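Local coordinates for protein CDP-glucose-4,6-dehydratase (Yersinia pseudotuberculosis, PDB 1RKX) that probably catalyses the NAD-dependent dehydration of CDP-D-glucose to CDP-4-keto-6-deoxy-D-glucose, as an extended short-chain dehydrogenase/reductase, at residues C[107-110]-C[111-114]; C[167-170]-C[171-175]. One frame throughout, in Å; residues are numbered along the deposited sequence.

Contact 1 of 2, residues C[107-110]-C[111-114]; sequences NVMG and TVYL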
ATOM      1  N   ASN C 107      -1.456  28.908  -4.420  1.00 14.77           N
ATOM      2  CA  ASN C 107      -0.693  27.676  -4.571  1.00 16.08           C
ATOM      3  C   ASN C 107      -1.155  26.724  -5.662  1.00 14.73           C
ATOM      4  O   ASN C 107      -0.332  26.083  -6.304  1.00 17.38           O
ATOM      5  CB  ASN C 107      -0.618  26.955  -3.227  1.00 15.12           C
ATOM      6  CG  ASN C 107       0.067  27.796  -2.171  1.00 15.73           C
ATOM      7  OD1 ASN C 107       0.568  28.884  -2.466  1.00 16.54           O
ATOM      8  ND2 ASN C 107       0.086  27.308  -0.938  1.00 16.01           N
ATOM      9  N   VAL C 108      -2.460  26.633  -5.880  1.00 14.84           N
ATOM     10  CA  VAL C 108      -2.973  25.755  -6.917  1.00 15.81           C
ATOM     11  C   VAL C 108      -3.115  26.481  -8.257  1.00 17.24           C
ATOM     12  O   VAL C 108      -2.457  26.112  -9.226  1.00 12.32           O
ATOM     13  CB  VAL C 108      -4.324  25.130  -6.513  1.00 14.67           C
ATOM     14  CG1 VAL C 108      -4.810  24.188  -7.606  1.00 15.33           C
ATOM     15  CG2 VAL C 108      -4.164  24.364  -5.209  1.00 17.41           C
ATOM     16  N   MET C 109      -3.954  27.513  -8.326  1.00 13.92           N
ATOM     17  CA  MET C 109      -4.112  28.213  -9.598  1.00 16.11           C
ATOM     18  C   MET C 109      -2.821  28.899 -10.050  1.00 16.51           C
ATOM     19  O   MET C 109      -2.547  28.972 -11.252  1.00 15.53           O
ATOM     20  CB  MET C 109      -5.263  29.221  -9.539  1.00 14.35           C
ATOM     21  CG  MET C 109      -6.645  28.566  -9.381  1.00 13.72           C
ATOM     22  SD  MET C 109      -6.984  27.194 -10.543  1.00 16.53           S
ATOM     23  CE  MET C 109      -6.911  28.039 -12.115  1.00 18.35           C
ATOM     24  N   GLY C 110      -2.033  29.383  -9.093  1.00 15.68           N
ATOM     25  CA  GLY C 110      -0.770  30.024  -9.429  1.00 16.33           C
ATOM     26  C   GLY C 110       0.102  29.044 -10.191  1.00 17.19           C
ATOM     27  O   GLY C 110       0.729  29.393 -11.194  1.00 16.61           O
ATOM     28  N   THR C 111       0.137  27.804  -9.715  1.00 15.68           N
ATOM     29  CA  THR C 111       0.918  26.754 -10.357  1.00 15.89           C
ATOM     30  C   THR C 111       0.311  26.443 -11.728  1.00 15.79           C
ATOM     31  O   THR C 111       1.033  26.260 -12.709  1.00 14.15           O
ATOM     32  CB  THR C 111       0.950  25.484  -9.476  1.00 14.66           C
ATOM     33  OG1 THR C 111       1.585  25.797  -8.228  1.00 17.45           O
ATOM     34  CG2 THR C 111       1.716  24.366 -10.164  1.00 17.35           C
ATOM     35  N   VAL C 112      -1.018  26.390 -11.798  1.00 14.93           N
ATOM     36  CA  VAL C 112      -1.688  26.136 -13.071  1.00 13.03           C
ATOM     37  C   VAL C 112      -1.328  27.223 -14.091  1.00 16.59           C
ATOM     38  O   VAL C 112      -0.973  26.916 -15.234  1.00 14.86           O
ATOM     39  CB  VAL C 112      -3.230  26.093 -12.901  1.00 14.59           C
ATOM     40  CG1 VAL C 112      -3.911  26.116 -14.270  1.00 15.31           C
ATOM     41  CG2 VAL C 112      -3.629  24.827 -12.137  1.00 12.13           C
ATOM     42  N   TYR C 113      -1.409  28.487 -13.677  1.00 13.71           N
ATOM     43  CA  TYR C 113      -1.083  29.606 -14.569  1.00 17.10           C
ATOM     44  C   TYR C 113       0.375  29.565 -15.044  1.00 18.27           C
ATOM     45  O   TYR C 113       0.672  29.889 -16.197  1.00 18.19           O
ATOM     46  CB  TYR C 113      -1.352  30.940 -13.868  1.00 16.77           C
ATOM     47  CG  TYR C 113      -2.812  31.190 -13.521  1.00 18.73           C
ATOM     48  CD1 TYR C 113      -3.154  31.999 -12.440  1.00 19.74           C
ATOM     49  CD2 TYR C 113      -3.849  30.611 -14.265  1.00 19.91           C
ATOM     50  CE1 TYR C 113      -4.482  32.226 -12.097  1.00 19.66           C
ATOM     51  CE2 TYR C 113      -5.190  30.838 -13.931  1.00 18.49           C
ATOM     52  CZ  TYR C 113      -5.492  31.644 -12.844  1.00 20.35           C
ATOM     53  OH  TYR C 113      -6.799  31.873 -12.485  1.00 19.43           O
ATOM     54  N   LEU C 114       1.283  29.178 -14.155  1.00 17.68           N
ATOM     55  CA  LEU C 114       2.697  29.094 -14.510  1.00 17.89           C
ATOM     56  C   LEU C 114       2.922  28.021 -15.574  1.00 17.20           C
ATOM     57  O   LEU C 114       3.581  28.267 -16.594  1.00 16.31           O
ATOM     58  CB  LEU C 114       3.542  28.762 -13.278  1.00 18.35           C
ATOM     59  CG  LEU C 114       5.030  28.611 -13.619  1.00 20.59           C
ATOM     60  CD1 LEU C 114       5.781  29.837 -13.137  1.00 21.81           C
ATOM     61  CD2 LEU C 114       5.589  27.349 -12.989  1.00 21.39           C
TER
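Met-109 and Tyr-113, one helical turn apart, pack through the end of the methionine. With CG beside the backbone N (chi1 -66°), bends at chi2 and chi3 turn the chain forward along the helix, toward the next turn, and CE reaches Tyr-113 CE2 at 3.8 Å, with the hydroxyl OH almost as near. The inner part of the same ring covers the backbone, since Met-109 O lies 3.1 Å above the ring plane, toward its rim. That carbonyl also takes the bond from Tyr-113 N (2.7 Å to Met-109 O). This is the close part of the contact; beside it Val-112 CG1 is 4.2 Å from Met-109 CE, a looser touch. A polar tie lies on the opposite flank, where Thr-111 OG1 donates to Asn-107 O at 2.7 Å, tilted 26° from the carbonyl plane; a weak bond with His-86 also involves this hydroxyl. Asn-107 is tied to Ser-160 and Gln-90. By contrast, Tyr-113 is partly exposed, lying against Gln-69 and Leu-72, whereas buried Met-109 meets Met-109 of the second subunit. Successive i to i+4 bonds, including Val-112 N to Val-108 O at 3.0 Å, mark an alpha-helix, here one flanking the parallel sheet of an NAD-binding Rossmann fold.

Contact 2 of 2, residues C[167-170]-C[171-175]; sequences VTSS and YRNSF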
ATOM      1  N   VAL C 167      -1.596  18.790  -9.872  1.00 12.04           N
ATOM      2  CA  VAL C 167      -1.630  19.668 -11.045  1.00 14.97           C
ATOM      3  C   VAL C 167      -0.398  19.463 -11.926  1.00 14.82           C
ATOM      4  O   VAL C 167      -0.515  19.324 -13.145  1.00 15.06           O
ATOM      5  CB  VAL C 167      -1.686  21.165 -10.632  1.00 14.35           C
ATOM      6  CG1 VAL C 167      -1.380  22.069 -11.839  1.00 14.40           C
ATOM      7  CG2 VAL C 167      -3.069  21.497 -10.069  1.00 15.17           C
ATOM      8  N   THR C 168       0.776  19.451 -11.308  1.00 13.93           N
ATOM      9  CA  THR C 168       2.015  19.281 -12.058  1.00 17.20           C
ATOM     10  C   THR C 168       2.034  17.926 -12.749  1.00 16.21           C
ATOM     11  O   THR C 168       2.446  17.820 -13.899  1.00 15.48           O
ATOM     12  CB  THR C 168       3.252  19.410 -11.151  1.00 16.79           C
ATOM     13  OG1 THR C 168       3.199  20.653 -10.442  1.00 16.43           O
ATOM     14  CG2 THR C 168       4.532  19.384 -11.998  1.00 15.70           C
ATOM     15  N   SER C 169       1.573  16.893 -12.047  1.00 15.73           N
ATOM     16  CA  SER C 169       1.528  15.550 -12.620  1.00 20.16           C
ATOM     17  C   SER C 169       0.636  15.498 -13.866  1.00 20.35           C
ATOM     18  O   SER C 169       1.005  14.903 -14.889  1.00 16.44           O
ATOM     19  CB  SER C 169       1.011  14.559 -11.577  1.00 20.83           C
ATOM     20  OG  SER C 169       0.892  13.266 -12.126  1.00 28.02           O
ATOM     21  N   SER C 170      -0.542  16.114 -13.785  1.00 16.02           N
ATOM     22  CA  SER C 170      -1.456  16.107 -14.922  1.00 17.64           C
ATOM     23  C   SER C 170      -0.928  16.936 -16.089  1.00 17.51           C
ATOM     24  O   SER C 170      -1.027  16.510 -17.239  1.00 18.01           O
ATOM     25  CB  SER C 170      -2.838  16.630 -14.528  1.00 17.14           C
ATOM     26  OG  SER C 170      -3.699  16.658 -15.666  1.00 16.84           O
ATOM     27  N   TYR C 171      -0.375  18.111 -15.801  1.00 15.57           N
ATOM     28  CA  TYR C 171       0.156  18.952 -16.871  1.00 18.96           C
ATOM     29  C   TYR C 171       1.277  18.220 -17.594  1.00 18.06           C
ATOM     30  O   TYR C 171       1.361  18.265 -18.820  1.00 18.47           O
ATOM     31  CB  TYR C 171       0.669  20.289 -16.325  1.00 16.86           C
ATOM     32  CG  TYR C 171      -0.272  21.442 -16.603  1.00 18.64           C
ATOM     33  CD1 TYR C 171      -1.433  21.623 -15.849  1.00 19.39           C
ATOM     34  CD2 TYR C 171      -0.031  22.323 -17.659  1.00 20.03           C
ATOM     35  CE1 TYR C 171      -2.334  22.651 -16.143  1.00 19.98           C
ATOM     36  CE2 TYR C 171      -0.924  23.350 -17.965  1.00 18.92           C
ATOM     37  CZ  TYR C 171      -2.071  23.509 -17.206  1.00 19.51           C
ATOM     38  OH  TYR C 171      -2.951  24.527 -17.512  1.00 16.98           O
ATOM     39  N   ARG C 172       2.128  17.537 -16.834  1.00 18.43           N
ATOM     40  CA  ARG C 172       3.231  16.787 -17.425  1.00 19.59           C
ATOM     41  C   ARG C 172       2.697  15.670 -18.314  1.00 19.67           C
ATOM     42  O   ARG C 172       3.106  15.526 -19.470  1.00 18.35           O
ATOM     43  CB  ARG C 172       4.127  16.192 -16.331  1.00 18.95           C
ATOM     44  CG  ARG C 172       5.286  15.343 -16.856  1.00 19.91           C
ATOM     45  CD  ARG C 172       6.249  14.970 -15.732  1.00 20.37           C
ATOM     46  NE  ARG C 172       5.557  14.289 -14.642  1.00 18.99           N
ATOM     47  CZ  ARG C 172       5.771  14.516 -13.351  1.00 19.75           C
ATOM     48  NH1 ARG C 172       6.669  15.416 -12.964  1.00 20.73           N
ATOM     49  NH2 ARG C 172       5.077  13.845 -12.440  1.00 17.91           N
ATOM     50  N   ASN C 173       1.777  14.879 -17.776  1.00 22.40           N
ATOM     51  CA  ASN C 173       1.198  13.766 -18.520  1.00 26.14           C
ATOM     52  C   ASN C 173       0.437  14.201 -19.762  1.00 25.95           C
ATOM     53  O   ASN C 173       0.504  13.546 -20.805  1.00 23.12           O
ATOM     54  CB  ASN C 173       0.253  12.969 -17.620  1.00 33.56           C
ATOM     55  CG  ASN C 173       0.989  12.070 -16.647  1.00 41.86           C
ATOM     56  OD1 ASN C 173       0.408  11.583 -15.678  1.00 48.72           O
ATOM     57  ND2 ASN C 173       2.270  11.835 -16.908  1.00 47.79           N
ATOM     58  N   SER C 174      -0.288  15.309 -19.643  1.00 21.12           N
ATOM     59  CA  SER C 174      -1.101  15.818 -20.738  1.00 22.05           C
ATOM     60  C   SER C 174      -0.379  16.688 -21.760  1.00 23.81           C
ATOM     61  O   SER C 174      -0.631  16.566 -22.959  1.00 23.34           O
ATOM     62  CB  SER C 174      -2.280  16.614 -20.177  1.00 22.95           C
ATOM     63  OG  SER C 174      -3.010  15.858 -19.223  1.00 20.21           O
ATOM     64  N   PHE C 175       0.512  17.557 -21.295  1.00 21.66           N
ATOM     65  CA  PHE C 175       1.190  18.479 -22.200  1.00 21.92           C
ATOM     66  C   PHE C 175       2.711  18.399 -22.313  1.00 22.22           C
ATOM     67  O   PHE C 175       3.286  18.932 -23.266  1.00 23.73           O
ATOM     68  CB  PHE C 175       0.782  19.904 -21.831  1.00 20.80           C
ATOM     69  CG  PHE C 175      -0.702  20.067 -21.615  1.00 20.54           C
ATOM     70  CD1 PHE C 175      -1.207  20.374 -20.350  1.00 19.61           C
ATOM     71  CD2 PHE C 175      -1.598  19.900 -22.671  1.00 19.55           C
ATOM     72  CE1 PHE C 175      -2.582  20.511 -20.143  1.00 19.06           C
ATOM     73  CE2 PHE C 175      -2.975  20.035 -22.475  1.00 20.62           C
ATOM     74  CZ  PHE C 175      -3.468  20.342 -21.207  1.00 20.36           C
TER
HETATM   75  O   HOH W   1      -1.505  12.625 -12.981  1.00 36.12           O
HETATM   76  O   HOH W   2       2.942  12.557 -14.151  1.00 37.76           O
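The C-terminal end of helix 156-175 in the Rossmann-fold part of the chain carries this contact, built on i to i+4 bonds. Tyr-171 N donates to Val-167 O at 2.9 Å, and Asn-173 N to Ser-169 O at 3.0 Å, both nearly straight at the hydrogen. Ser-170 O is gripped twice by Ser-174. The amide N approaches at 2.8 Å, while OG, beside its own backbone N at chi1 -53°, curls back to donate at 2.9 Å from above the carbonyl plane. This doubly used acceptor ties the serine hydroxyl to the preceding turn. On the apolar flank Val-167 and Tyr-171 lie side by side and point the same way, with Val-167 CG1 4.0 Å from Tyr-171 CD1; Val-167 O sits at the ring's edge, near its plane. Phe-175 CE1 comes over one face of the Tyr-171 ring, toward the rim. The polar flank is joined by water. Arg-172, extended until its bend at chi3 (56°), turns its guanidinium back over the turn, and NH2 donates in plane to a water 3.0 Å away that also hydrogen-bonds Ser-169 OG. A second water lies 2.6 Å from Ser-169 OG and gives only a weak bond to Asn-173 OD1. Arg-172 NH1 is held by Val-188 O, and Ser-170 OG by Tyr-154 O of the second subunit. Val-167 and Tyr-171 pack on helix 100-121, where Tyr-171 OH bonds Glu-116, and Thr-168 rests against strand 187-192.

In the fold
Contact 1 comes first along the chain, on helix 100-121, and contact 2 follows on helix 156-175; their centres are about 12 Å apart, on the same side of the chain's centre. Strand 126-130 of the seven-stranded parallel sheet runs between the two helices in sequence. The helices meet directly: Val-112 CG2 is 3.6 Å from Val-167 CG1, and Val-112 CG1 is 3.7 Å from Tyr-171 OH. Both contacts also touch the second subunit, so this helix pair contributes to the subunit interface. At the cofactor they differ, the side chain of Asn-107 being about 6 Å from NAD and that of Thr-168 about 11 Å.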